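Long-range contacts in hypothetical protein (Sus scrofa, PDB 3WOC), which is a prostate-derived, heparin-binding lectin of the jacalin-like family from boar sperm, probably connected with capacitation: residues A[29-34]-A[58-63]; A[66-71]-A[88-93]; A[17-22]-A[42-47]; A[74-79]-A[97-102]. All coordinates share one frame; numbering follows the deposited sequence.

Contact 1: residues A[29-34]-A[58-63]; sequences VFVGPV and KAHELI. With SO4 (sulfate ion), chain G.
Val-29 to Val-31 and Lys-58 to His-60 pair as antiparallel strands whose short axes approach to 4.6 Å and whose directions differ by 142°, so the pair is twisted rather than strictly antiparallel. Two hydrogen-bonded pairs, Val-29 with His-60 and Val-31 with Lys-58, flank the non-hydrogen-bonded pair of Phe-30 and Ala-59. At one end Val-29 N donates to His-60 O over 2.7 Å; at the other Lys-58 N reaches Val-31 O over 2.9 Å. Side chains then alternate between the faces. Ala-59 CB lies over the Phe-30 ring, 3.6 Å from CE1, as a CH-pi contact. On the other face the His-60 ring, its CG beside the backbone N (chi1 -59°), brings CE1 to 3.7 Å from Val-31 CB, the two side chains crossing nearly at right angles. Val-29 O sits at the edge of the imidazole, in its plane, and takes a weak bond from ND1 at 3.3 Å besides the backbone one from His-60 N. Lys-58, bent at two torsions, runs its methylenes past Val-31 O. Beyond the strand end, Val-34 N holds O3 of a sulfate, probably from the crystallisation liquor, at 3.2 Å, an ion also bound by Lys-38 NZ. Strand 58-63 forms one edge of a four-stranded Greek-key sheet of the beta-prism; strand 24-31 lies between it and strand 37-44 in the sheet, and Phe-96 of strand 93-97 packs on Val-29 and His-60.

Contact 2: residues A[66-71]-A[88-93]; sequences PGEHII and TNQGRS
Glu-68 stretches its side chain across to Thr-88 and Arg-92, and its carboxylate gathers most of the polar contact between 66-71 and 88-93. The chain is extended, with CG opposite the backbone N (chi1 -177°), which carries the buried acid away from its own backbone toward the turn. Arg-92 NH1 meets OE2 of Glu-68 at 2.8 Å in a nearly straight salt-bridge bond; Glu-68 OE2 offers its syn lone pair and lies in the guanidinium plane. The two flat groups are turned 34° against each other. A second donor, Thr-88 OG1, comes to Glu-68 OE2 at 3.1 Å from the anti side, somewhat out of the carboxylate plane, while Glu-68 OE1 is bonded to the backbone N of His-65. With this many donors around it, the acid is probably held in its charged form. Thr-88 opens a type I beta turn that ends at Gly-91 and links strands 81-88 and 93-97 of a Greek-key sheet, one of the three sheets of the jacalin-like beta-prism. Its OG1 sits in the crowded position between N and the carbonyl carbon (chi1 68°), from where it also accepts from Arg-92 N at 3.0 Å, tying the residue just after the turn back to its first residue. Asn-89 N donates to His-69 O at 3.1 Å, nearly along the C=O axis. Ile-71 lays CG1 against that same amide, 3.6 Å from Asn-89 N, and Gln-90 OE1 rests 3.7 Å from Glu-68 CB. Arg-92 NH2 points on to a bound dioxane, probably from the crystallisation liquor.

Contact 3: residues A[17-22]-A[42-47]; sequences SKDNET and VRYGSS
Tyr-44 presses its ring into the bend of 17-22 without a hydrogen bond between the two segments, although its OH lies just 3.1 Å from Ser-17 N; the angle there is too poor. The hydroxyl is bonded instead to Thr-16 OG1, just ahead of Ser-17. With CG set beside the backbone N (chi1 -57°), the ring runs along the loop, CE1 coming to 3.5 Å from Lys-18 N. Ser-17 O stands over one face, 3.6 Å from Tyr-44 CZ, and Val-42 CG2 covers part of the opposite face, so that the aromatic is sandwiched between loop and strand. Thr-22 O lies at the ring edge, near its plane. The loop 17-22 carries the chain from one sheet of the beta-prism to the next, from strand 12-17 to strand 24-31, and here it meets the type II' turn Tyr-44 to Ser-47 that closes the hairpin of strands 37-44 and 47-53. Gly-45 occupies the second place of that turn with positive phi, and without a side chain it admits Thr-22 CB to 3.6 Å from its CA. Asp-19 shapes the loop itself: OD1 accepts from Asn-20 N and, as an Asx turn, from Glu-21 N at 2.8 Å, the second donor coming from above the carboxylate plane. The other oxygen, OD2, faces Tyr-44 CB at 3.9 Å, while Lys-18 NZ reaches away to a salt bridge with Glu-116.

Contact 4: residues A[74-79]-A[97-102]; sequences YGRYRT and GLETGK
Lys-102 lays its CB over one face of the Tyr-77 ring, 3.6 Å from CZ, in a CH-pi contact continued by CG. The tyrosine turns to meet it with its CG between the backbone N and the carbonyl carbon (chi1 58°). Toward the rim of the same face the carbonyl O of Lys-102 also lies above the ring, and here the backbones pair: Tyr-77 N donates to Lys-102 O over 3.1 Å in the carbonyl plane, whereas the return bond from Lys-102 N to Tyr-77 O is weak. Gly-101, just before strand 102-106, has no side chain to hold the backbones apart, and its CA comes to 3.2 Å from Tyr-77 O as a CA-H...O contact. This antiparallel pair begins the junction of strand 70-77 with strand 102-106, at the edge of a sheet whose strands run 93-97, 81-88, 70-77, 102-106 across it, the Greek-key order of the jacalin-like beta-prism. Arg-76 extends straight as far as NE over the loop that leads in. Its NH1 donates to Gly-101 O over 2.8 Å, a bent bond (131°) that leaves the oxygen tilted out of the guanidinium plane. Glu-99, the centre of an inverse gamma turn, holds its carboxylate almost coplanar with that guanidinium, but Arg-76 NE and Glu-99 OE1 are 4.0 Å apart, beyond a salt bridge. Tyr-74 OH gives the same OE1 of Glu-99 a weak bond at 3.4 Å, its ring nearly perpendicular to the carboxylate.

How the contacts relate
The four contacts illustrate how a beta-prism is joined at strand pairings and loops. Contacts 2 and 4 share strand 70-77 and sit toward its two ends, with centres about 22 Å apart. Contacts 1 and 3 both reach the neighbouring Greek-key sheet, and touch where Ile-63 CG2 meets Arg-43 NH2 at 3.6 Å. Contact 1 also bridges the sheets: Leu-62 CD2 packs on Ile-70 CD1 of contact 2 at 3.8 Å, and Val-31 CG2 on Gly-97 N of contact 4 at 3.9 Å. Contacts 3 and 4 lie on opposite sides of the chain's centre, about 27 Å between centres. Of the four, contact 1 holds the sulfate, whereas side chains of contacts 2 and 3 approach bound dioxane.

Contact 1: residues A[29-34]-A[58-63]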
loop_
_atom_site.group_PDB
_atom_site.type_symbol
_atom_site.label_atom_id
_atom_site.label_comp_id
_atom_site.label_asym_id
_atom_site.label_seq_id
_atom_site.Cartn_x
_atom_site.Cartn_y
_atom_site.Cartn_z
ATOM N N VAL A 29 -3.214 6.630 -1.962
ATOM C CA VAL A 29 -2.156 6.397 -2.940
ATOM C C VAL A 29 -1.905 7.662 -3.765
ATOM O O VAL A 29 -2.836 8.248 -4.319
ATOM C CB VAL A 29 -2.485 5.196 -3.865
ATOM C CG1 VAL A 29 -1.451 5.055 -4.968
ATOM C CG2 VAL A 29 -2.565 3.908 -3.060
ATOM N N PHE A 30 -0.642 8.077 -3.830
ATOM C CA PHE A 30 -0.246 9.243 -4.610
ATOM C C PHE A 30 0.335 8.822 -5.956
ATOM O O PHE A 30 1.328 8.091 -6.018
ATOM C CB PHE A 30 0.751 10.095 -3.827
ATOM C CG PHE A 30 0.141 10.833 -2.668
ATOM C CD1 PHE A 30 -0.145 12.192 -2.768
ATOM C CD2 PHE A 30 -0.148 10.174 -1.476
ATOM C CE1 PHE A 30 -0.707 12.887 -1.695
ATOM C CE2 PHE A 30 -0.711 10.854 -0.399
ATOM C CZ PHE A 30 -0.990 12.214 -0.506
ATOM N N VAL A 31 -0.303 9.279 -7.029
ATOM C CA VAL A 31 0.094 8.934 -8.391
ATOM C C VAL A 31 0.563 10.184 -9.143
ATOM O O VAL A 31 -0.067 11.243 -9.065
ATOM C CB VAL A 31 -1.063 8.229 -9.153
ATOM C CG1 VAL A 31 -0.693 7.964 -10.610
ATOM C CG2 VAL A 31 -1.442 6.920 -8.462
ATOM N N GLY A 32 1.681 10.052 -9.856
ATOM C CA GLY A 32 2.228 11.144 -10.659
ATOM C C GLY A 32 1.743 11.104 -12.098
ATOM O O GLY A 32 1.208 10.083 -12.541
ATOM N N PRO A 33 1.926 12.218 -12.840
ATOM C CA PRO A 33 1.513 12.359 -14.247
ATOM C C PRO A 33 1.910 11.208 -15.182
ATOM O O PRO A 33 1.258 11.012 -16.211
ATOM C CB PRO A 33 2.201 13.663 -14.694
ATOM C CG PRO A 33 3.136 14.046 -13.576
ATOM C CD PRO A 33 2.545 13.459 -12.342
ATOM N N VAL A 34 2.958 10.461 -14.836
ATOM C CA VAL A 34 3.407 9.330 -15.663
ATOM C C VAL A 34 2.703 8.014 -15.298
ATOM O O VAL A 34 2.803 7.020 -16.023
ATOM C CB VAL A 34 4.953 9.161 -15.656
ATOM C CG1 VAL A 34 5.635 10.437 -16.145
ATOM C CG2 VAL A 34 5.461 8.766 -14.274
ATOM N N LYS A 58 -0.829 13.318 -7.174
ATOM C CA LYS A 58 -2.153 13.617 -6.633
ATOM C C LYS A 58 -2.701 12.464 -5.797
ATOM O O LYS A 58 -2.553 11.296 -6.157
ATOM C CB LYS A 58 -3.146 14.029 -7.739
ATOM C CG LYS A 58 -2.997 13.310 -9.086
ATOM C CD LYS A 58 -2.200 14.150 -10.094
ATOM C CE LYS A 58 -1.812 13.351 -11.337
ATOM N NZ LYS A 58 -2.971 13.083 -12.238
ATOM N N ALA A 59 -3.334 12.812 -4.678
ATOM C CA ALA A 59 -3.880 11.837 -3.737
ATOM C C ALA A 59 -5.117 11.134 -4.274
ATOM O O ALA A 59 -6.044 11.775 -4.774
ATOM C CB ALA A 59 -4.193 12.504 -2.400
ATOM N N HIS A 60 -5.110 9.809 -4.173
ATOM C CA HIS A 60 -6.264 8.979 -4.485
ATOM C C HIS A 60 -6.586 8.167 -3.237
ATOM O O HIS A 60 -5.675 7.677 -2.567
ATOM C CB HIS A 60 -5.957 8.032 -5.645
ATOM C CG HIS A 60 -5.549 8.723 -6.909
ATOM N ND1 HIS A 60 -4.320 9.329 -7.066
ATOM C CD2 HIS A 60 -6.199 8.882 -8.086
ATOM C CE1 HIS A 60 -4.237 9.842 -8.281
ATOM N NE2 HIS A 60 -5.363 9.583 -8.921
ATOM N N GLU A 61 -7.869 8.024 -2.922
ATOM C CA GLU A 61 -8.274 7.329 -1.702
ATOM C C GLU A 61 -9.332 6.253 -1.922
ATOM O O GLU A 61 -10.256 6.424 -2.720
ATOM C CB GLU A 61 -8.784 8.325 -0.661
ATOM C CG GLU A 61 -7.700 9.135 0.027
ATOM C CD GLU A 61 -8.255 10.293 0.837
ATOM O OE1 GLU A 61 -7.522 11.288 1.027
ATOM O OE2 GLU A 61 -9.420 10.218 1.282
ATOM N N LEU A 62 -9.166 5.140 -1.215
ATOM C CA LEU A 62 -10.249 4.198 -0.983
ATOM C C LEU A 62 -10.600 4.291 0.491
ATOM O O LEU A 62 -9.768 4.001 1.352
ATOM C CB LEU A 62 -9.850 2.764 -1.353
ATOM C CG LEU A 62 -10.802 1.629 -0.937
ATOM C CD1 LEU A 62 -12.141 1.685 -1.676
ATOM C CD2 LEU A 62 -10.147 0.267 -1.122
ATOM N N ILE A 63 -11.823 4.721 0.778
ATOM C CA ILE A 63 -12.291 4.806 2.155
ATOM C C ILE A 63 -13.164 3.594 2.456
ATOM O O ILE A 63 -14.186 3.365 1.803
ATOM C CB ILE A 63 -13.031 6.144 2.450
ATOM C CG1 ILE A 63 -12.150 7.355 2.086
ATOM C CG2 ILE A 63 -13.489 6.208 3.909
ATOM C CD1 ILE A 63 -10.781 7.407 2.780
HETATM S S SO4 G . 6.026 11.186 -11.581
HETATM O O1 SO4 G . 7.387 11.135 -12.112
HETATM O O2 SO4 G . 5.672 9.881 -11.040
HETATM O O3 SO4 G . 5.088 11.522 -12.644
HETATM O O4 SO4 G . 5.950 12.191 -10.525
#

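Contact 2: residues A[66-71]-A[88-93]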
loop_
_atom_site.group_PDB
_atom_site.type_symbol
_atom_site.label_atom_id
_atom_site.label_comp_id
_atom_site.label_asym_id
_atom_site.label_seq_id
_atom_site.Cartn_x
_atom_site.Cartn_y
_atom_site.Cartn_z
ATOM N N PRO A 66 -17.364 0.825 7.576
ATOM C CA PRO A 66 -17.156 0.117 8.841
ATOM C C PRO A 66 -17.422 -1.377 8.661
ATOM O O PRO A 66 -18.452 -1.757 8.095
ATOM C CB PRO A 66 -18.192 0.753 9.775
ATOM C CG PRO A 66 -18.496 2.085 9.172
ATOM C CD PRO A 66 -18.398 1.873 7.696
ATOM N N GLY A 67 -16.480 -2.206 9.107
ATOM C CA GLY A 67 -16.562 -3.658 8.931
ATOM C C GLY A 67 -16.025 -4.155 7.596
ATOM O O GLY A 67 -16.052 -5.357 7.321
ATOM N N GLU A 68 -15.547 -3.229 6.766
ATOM C CA GLU A 68 -14.972 -3.554 5.459
ATOM C C GLU A 68 -13.447 -3.589 5.538
ATOM O O GLU A 68 -12.824 -2.710 6.143
ATOM C CB GLU A 68 -15.437 -2.540 4.408
ATOM C CG GLU A 68 -14.952 -2.816 2.991
ATOM C CD GLU A 68 -15.362 -1.739 2.006
ATOM O OE1 GLU A 68 -15.398 -0.549 2.382
ATOM O OE2 GLU A 68 -15.644 -2.081 0.842
ATOM N N HIS A 69 -12.857 -4.606 4.913
ATOM C CA HIS A 69 -11.417 -4.852 4.985
ATOM C C HIS A 69 -10.825 -5.158 3.612
ATOM O O HIS A 69 -11.534 -5.615 2.723
ATOM C CB HIS A 69 -11.135 -6.044 5.902
ATOM C CG HIS A 69 -11.677 -5.897 7.288
ATOM N ND1 HIS A 69 -11.157 -5.007 8.203
ATOM C CD2 HIS A 69 -12.680 -6.548 7.926
ATOM C CE1 HIS A 69 -11.824 -5.107 9.340
ATOM N NE2 HIS A 69 -12.751 -6.038 9.199
ATOM N N ILE A 70 -9.524 -4.911 3.454
ATOM C CA ILE A 70 -8.777 -5.360 2.276
ATOM C C ILE A 70 -8.416 -6.831 2.480
ATOM O O ILE A 70 -7.818 -7.187 3.499
ATOM C CB ILE A 70 -7.452 -4.551 2.059
ATOM C CG1 ILE A 70 -7.666 -3.027 2.168
ATOM C CG2 ILE A 70 -6.756 -4.965 0.750
ATOM C CD1 ILE A 70 -8.432 -2.388 1.028
ATOM N N ILE A 71 -8.778 -7.683 1.525
ATOM C CA ILE A 71 -8.467 -9.117 1.637
ATOM C C ILE A 71 -7.515 -9.655 0.559
ATOM O O ILE A 71 -6.935 -10.730 0.729
ATOM C CB ILE A 71 -9.744 -10.006 1.794
ATOM C CG1 ILE A 71 -10.772 -9.722 0.696
ATOM C CG2 ILE A 71 -10.363 -9.814 3.172
ATOM C CD1 ILE A 71 -10.664 -10.644 -0.497
ATOM N N THR A 88 -11.962 -5.791 -1.583
ATOM C CA THR A 88 -12.525 -5.877 -0.232
ATOM C C THR A 88 -13.358 -7.140 -0.019
ATOM O O THR A 88 -13.794 -7.775 -0.979
ATOM C CB THR A 88 -13.401 -4.641 0.131
ATOM O OG1 THR A 88 -14.591 -4.635 -0.669
ATOM C CG2 THR A 88 -12.633 -3.332 -0.066
ATOM N N ASN A 89 -13.573 -7.480 1.251
ATOM C CA ASN A 89 -14.471 -8.569 1.655
ATOM C C ASN A 89 -15.948 -8.280 1.362
ATOM O O ASN A 89 -16.807 -9.151 1.537
ATOM C CB ASN A 89 -14.268 -8.916 3.142
ATOM C CG ASN A 89 -14.662 -7.777 4.092
ATOM O OD1 ASN A 89 -14.893 -8.012 5.275
ATOM N ND2 ASN A 89 -14.731 -6.554 3.584
ATOM N N GLN A 90 -16.224 -7.054 0.921
ATOM C CA GLN A 90 -17.568 -6.622 0.532
ATOM C C GLN A 90 -17.741 -6.490 -0.991
ATOM O O GLN A 90 -18.697 -5.875 -1.461
ATOM C CB GLN A 90 -17.924 -5.303 1.228
ATOM C CG GLN A 90 -18.196 -5.441 2.724
ATOM C CD GLN A 90 -18.768 -4.179 3.353
ATOM O OE1 GLN A 90 -18.771 -4.034 4.575
ATOM N NE2 GLN A 90 -19.258 -3.260 2.522
ATOM N N GLY A 91 -16.811 -7.066 -1.752
ATOM C CA GLY A 91 -16.912 -7.128 -3.215
ATOM C C GLY A 91 -16.474 -5.890 -3.983
ATOM O O GLY A 91 -16.581 -5.848 -5.209
ATOM N N ARG A 92 -15.986 -4.882 -3.266
ATOM C CA ARG A 92 -15.527 -3.640 -3.886
ATOM C C ARG A 92 -14.055 -3.728 -4.290
ATOM O O ARG A 92 -13.274 -4.463 -3.679
ATOM C CB ARG A 92 -15.761 -2.447 -2.949
ATOM C CG ARG A 92 -17.230 -2.076 -2.784
ATOM C CD ARG A 92 -17.470 -1.111 -1.627
ATOM N NE ARG A 92 -17.098 0.272 -1.933
ATOM C CZ ARG A 92 -16.220 0.993 -1.238
ATOM N NH1 ARG A 92 -15.608 0.475 -0.183
ATOM N NH2 ARG A 92 -15.955 2.243 -1.595
ATOM N N SER A 93 -13.692 -2.989 -5.334
ATOM C CA SER A 93 -12.295 -2.870 -5.748
ATOM C C SER A 93 -11.953 -1.421 -6.078
ATOM O O SER A 93 -12.815 -0.657 -6.522
ATOM C CB SER A 93 -11.974 -3.801 -6.923
ATOM O OG SER A 93 -12.531 -3.334 -8.135
#

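Contact 3: residues A[17-22]-A[42-47]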
loop_
_atom_site.group_PDB
_atom_site.type_symbol
_atom_site.label_atom_id
_atom_site.label_comp_id
_atom_site.label_asym_id
_atom_site.label_seq_id
_atom_site.Cartn_x
_atom_site.Cartn_y
_atom_site.Cartn_z
ATOM N N SER A 17 2.160 -0.580 10.336
ATOM C CA SER A 17 1.309 -1.677 10.791
ATOM C C SER A 17 0.317 -1.210 11.849
ATOM O O SER A 17 0.510 -0.164 12.473
ATOM C CB SER A 17 2.165 -2.820 11.340
ATOM O OG SER A 17 1.454 -4.042 11.305
ATOM N N LYS A 18 -0.743 -1.996 12.033
ATOM C CA LYS A 18 -1.761 -1.741 13.049
ATOM C C LYS A 18 -1.084 -1.416 14.375
ATOM O O LYS A 18 -0.487 -2.292 15.011
ATOM C CB LYS A 18 -2.675 -2.961 13.191
ATOM C CG LYS A 18 -4.039 -2.675 13.802
ATOM C CD LYS A 18 -4.948 -3.899 13.727
ATOM C CE LYS A 18 -4.559 -4.956 14.750
ATOM N NZ LYS A 18 -5.254 -6.246 14.503
ATOM N N ASP A 19 -1.158 -0.141 14.758
ATOM C CA ASP A 19 -0.460 0.391 15.933
ATOM C C ASP A 19 -0.689 -0.467 17.173
ATOM O O ASP A 19 0.259 -0.987 17.765
ATOM C CB ASP A 19 -0.863 1.858 16.193
ATOM C CG ASP A 19 -2.322 2.158 15.818
ATOM O OD1 ASP A 19 -3.185 1.257 15.940
ATOM O OD2 ASP A 19 -2.604 3.306 15.405
ATOM N N ASN A 20 -1.963 -0.605 17.527
ATOM C CA ASN A 20 -2.477 -1.448 18.608
ATOM C C ASN A 20 -3.976 -1.217 18.634
ATOM O O ASN A 20 -4.748 -2.074 19.070
ATOM C CB ASN A 20 -1.874 -1.085 19.971
ATOM C CG ASN A 20 -0.831 -2.094 20.447
ATOM O OD1 ASN A 20 0.227 -1.714 20.953
ATOM N ND2 ASN A 20 -1.128 -3.384 20.293
ATOM N N GLU A 21 -4.366 -0.041 18.143
ATOM C CA GLU A 21 -5.760 0.382 18.065
ATOM C C GLU A 21 -6.486 -0.251 16.878
ATOM O O GLU A 21 -6.304 -1.433 16.577
ATOM C CB GLU A 21 -5.848 1.909 17.973
ATOM C CG GLU A 21 -5.474 2.649 19.246
ATOM C CD GLU A 21 -5.494 4.155 19.062
ATOM O OE1 GLU A 21 -6.546 4.696 18.649
ATOM O OE2 GLU A 21 -4.457 4.800 19.336
ATOM N N THR A 22 -7.308 0.558 16.214
ATOM C CA THR A 22 -8.167 0.103 15.128
ATOM C C THR A 22 -7.346 -0.263 13.892
ATOM O O THR A 22 -6.286 0.315 13.639
ATOM C CB THR A 22 -9.229 1.179 14.777
ATOM O OG1 THR A 22 -9.774 1.728 15.985
ATOM C CG2 THR A 22 -10.365 0.595 13.930
ATOM N N VAL A 42 -1.734 5.078 5.035
ATOM C CA VAL A 42 -2.764 4.185 5.549
ATOM C C VAL A 42 -3.428 4.808 6.779
ATOM O O VAL A 42 -2.748 5.347 7.649
ATOM C CB VAL A 42 -2.184 2.759 5.828
ATOM C CG1 VAL A 42 -0.859 2.834 6.561
ATOM C CG2 VAL A 42 -3.171 1.875 6.581
ATOM N N ARG A 43 -4.756 4.758 6.831
ATOM C CA ARG A 43 -5.489 5.290 7.981
ATOM C C ARG A 43 -5.880 4.192 8.960
ATOM O O ARG A 43 -6.561 3.233 8.594
ATOM C CB ARG A 43 -6.729 6.069 7.540
ATOM C CG ARG A 43 -7.341 6.931 8.643
ATOM C CD ARG A 43 -8.587 7.648 8.162
ATOM N NE ARG A 43 -9.624 6.709 7.741
ATOM C CZ ARG A 43 -10.875 7.048 7.439
ATOM N NH1 ARG A 43 -11.265 8.315 7.516
ATOM N NH2 ARG A 43 -11.742 6.111 7.069
ATOM N N TYR A 44 -5.429 4.346 10.204
ATOM C CA TYR A 44 -5.778 3.437 11.291
ATOM C C TYR A 44 -6.758 4.155 12.212
ATOM O O TYR A 44 -6.410 5.159 12.841
ATOM C CB TYR A 44 -4.531 3.016 12.076
ATOM C CG TYR A 44 -3.445 2.355 11.253
ATOM C CD1 TYR A 44 -3.534 1.012 10.890
ATOM C CD2 TYR A 44 -2.316 3.070 10.858
ATOM C CE1 TYR A 44 -2.534 0.399 10.142
ATOM C CE2 TYR A 44 -1.308 2.468 10.113
ATOM C CZ TYR A 44 -1.422 1.132 9.757
ATOM O OH TYR A 44 -0.426 0.532 9.017
ATOM N N GLY A 45 -7.982 3.639 12.283
ATOM C CA GLY A 45 -9.070 4.331 12.970
ATOM C C GLY A 45 -9.435 5.596 12.217
ATOM O O GLY A 45 -10.001 5.535 11.124
ATOM N N SER A 46 -9.094 6.741 12.802
ATOM C CA SER A 46 -9.275 8.035 12.142
ATOM C C SER A 46 -7.937 8.725 11.868
ATOM O O SER A 46 -7.898 9.791 11.244
ATOM C CB SER A 46 -10.195 8.940 12.969
ATOM O OG SER A 46 -9.752 9.036 14.312
ATOM N N SER A 47 -6.846 8.103 12.320
ATOM C CA SER A 47 -5.501 8.657 12.162
ATOM C C SER A 47 -4.755 8.111 10.940
ATOM O O SER A 47 -4.406 6.923 10.881
ATOM C CB SER A 47 -4.670 8.430 13.429
ATOM O OG SER A 47 -5.167 9.203 14.506
#

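Contact 4: residues A[74-79]-A[97-102]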
loop_
_atom_site.group_PDB
_atom_site.type_symbol
_atom_site.label_atom_id
_atom_site.label_comp_id
_atom_site.label_asym_id
_atom_site.label_seq_id
_atom_site.Cartn_x
_atom_site.Cartn_y
_atom_site.Cartn_z
ATOM N N TYR A 74 -4.051 -7.105 -6.166
ATOM C CA TYR A 74 -3.450 -7.323 -7.478
ATOM C C TYR A 74 -2.680 -6.068 -7.882
ATOM O O TYR A 74 -3.138 -4.950 -7.647
ATOM C CB TYR A 74 -4.526 -7.687 -8.511
ATOM C CG TYR A 74 -4.157 -7.425 -9.962
ATOM C CD1 TYR A 74 -4.763 -6.394 -10.672
ATOM C CD2 TYR A 74 -3.212 -8.213 -10.628
ATOM C CE1 TYR A 74 -4.440 -6.139 -12.000
ATOM C CE2 TYR A 74 -2.884 -7.967 -11.963
ATOM C CZ TYR A 74 -3.507 -6.927 -12.637
ATOM O OH TYR A 74 -3.207 -6.659 -13.952
ATOM N N GLY A 75 -1.505 -6.260 -8.471
ATOM C CA GLY A 75 -0.695 -5.136 -8.914
ATOM C C GLY A 75 0.182 -5.389 -10.123
ATOM O O GLY A 75 0.231 -6.499 -10.661
ATOM N N ARG A 76 0.869 -4.335 -10.551
ATOM C CA ARG A 76 1.824 -4.394 -11.651
ATOM C C ARG A 76 2.990 -3.444 -11.374
ATOM O O ARG A 76 2.819 -2.422 -10.711
ATOM C CB ARG A 76 1.153 -4.044 -12.988
ATOM C CG ARG A 76 0.152 -5.083 -13.474
ATOM C CD ARG A 76 -0.136 -4.950 -14.953
ATOM N NE ARG A 76 -1.032 -6.004 -15.427
ATOM C CZ ARG A 76 -0.642 -7.225 -15.792
ATOM N NH1 ARG A 76 0.640 -7.570 -15.742
ATOM N NH2 ARG A 76 -1.540 -8.109 -16.210
ATOM N N TYR A 77 4.169 -3.791 -11.883
ATOM C CA TYR A 77 5.382 -3.007 -11.657
ATOM C C TYR A 77 6.351 -3.110 -12.828
ATOM O O TYR A 77 6.306 -4.063 -13.614
ATOM C CB TYR A 77 6.088 -3.457 -10.367
ATOM C CG TYR A 77 6.461 -4.926 -10.352
ATOM C CD1 TYR A 77 5.620 -5.871 -9.765
ATOM C CD2 TYR A 77 7.647 -5.374 -10.938
ATOM C CE1 TYR A 77 5.951 -7.229 -9.757
ATOM C CE2 TYR A 77 7.986 -6.725 -10.944
ATOM C CZ TYR A 77 7.135 -7.647 -10.346
ATOM O OH TYR A 77 7.471 -8.984 -10.341
ATOM N N ARG A 78 7.226 -2.116 -12.937
ATOM C CA ARG A 78 8.399 -2.207 -13.797
ATOM C C ARG A 78 9.609 -1.987 -12.888
ATOM O O ARG A 78 9.870 -2.816 -12.016
ATOM C CB ARG A 78 8.319 -1.203 -14.952
ATOM C CG ARG A 78 7.065 -1.368 -15.825
ATOM C CD ARG A 78 7.129 -0.539 -17.093
ATOM N NE ARG A 78 8.088 -1.104 -18.041
ATOM C CZ ARG A 78 8.447 -0.539 -19.191
ATOM N NH1 ARG A 78 7.943 0.631 -19.561
ATOM N NH2 ARG A 78 9.329 -1.150 -19.969
ATOM N N THR A 79 10.330 -0.883 -13.068
ATOM C CA THR A 79 11.319 -0.447 -12.079
ATOM C C THR A 79 10.583 0.020 -10.823
ATOM O O THR A 79 11.000 -0.266 -9.699
ATOM C CB THR A 79 12.207 0.700 -12.618
ATOM O OG1 THR A 79 12.966 0.233 -13.737
ATOM C CG2 THR A 79 13.163 1.206 -11.551
ATOM N N GLY A 97 -3.103 3.908 -10.205
ATOM C CA GLY A 97 -1.942 3.834 -11.092
ATOM C C GLY A 97 -2.187 3.212 -12.457
ATOM O O GLY A 97 -3.291 2.758 -12.761
ATOM N N LEU A 98 -1.138 3.187 -13.275
ATOM C CA LEU A 98 -1.216 2.702 -14.651
ATOM C C LEU A 98 -0.875 1.214 -14.745
ATOM O O LEU A 98 0.138 0.768 -14.207
ATOM C CB LEU A 98 -0.283 3.531 -15.547
ATOM C CG LEU A 98 -0.165 3.238 -17.046
ATOM C CD1 LEU A 98 -1.431 3.627 -17.801
ATOM C CD2 LEU A 98 1.042 3.964 -17.620
ATOM N N GLU A 99 -1.720 0.454 -15.437
ATOM C CA GLU A 99 -1.518 -0.985 -15.601
ATOM C C GLU A 99 -0.415 -1.320 -16.597
ATOM O O GLU A 99 -0.681 -1.485 -17.793
ATOM C CB GLU A 99 -2.809 -1.657 -16.058
ATOM C CG GLU A 99 -3.798 -1.961 -14.962
ATOM C CD GLU A 99 -4.871 -2.918 -15.432
ATOM O OE1 GLU A 99 -4.530 -4.079 -15.747
ATOM O OE2 GLU A 99 -6.049 -2.510 -15.490
ATOM N N THR A 100 0.819 -1.427 -16.106
ATOM C CA THR A 100 1.955 -1.802 -16.953
ATOM C C THR A 100 2.961 -2.657 -16.191
ATOM O O THR A 100 3.227 -2.417 -15.014
ATOM C CB THR A 100 2.693 -0.565 -17.519
ATOM O OG1 THR A 100 1.766 0.506 -17.721
ATOM C CG2 THR A 100 3.375 -0.903 -18.843
ATOM N N GLY A 101 3.510 -3.657 -16.873
ATOM C CA GLY A 101 4.605 -4.449 -16.332
ATOM C C GLY A 101 4.229 -5.836 -15.859
ATOM O O GLY A 101 3.169 -6.357 -16.206
ATOM N N LYS A 102 5.116 -6.432 -15.067
ATOM C CA LYS A 102 4.895 -7.756 -14.501
ATOM C C LYS A 102 3.742 -7.690 -13.511
ATOM O O LYS A 102 3.630 -6.735 -12.741
ATOM C CB LYS A 102 6.159 -8.286 -13.803
ATOM C CG LYS A 102 7.488 -7.992 -14.514
ATOM C CD LYS A 102 7.586 -8.674 -15.873
ATOM C CE LYS A 102 8.882 -8.317 -16.586
ATOM N NZ LYS A 102 10.048 -9.099 -16.077
#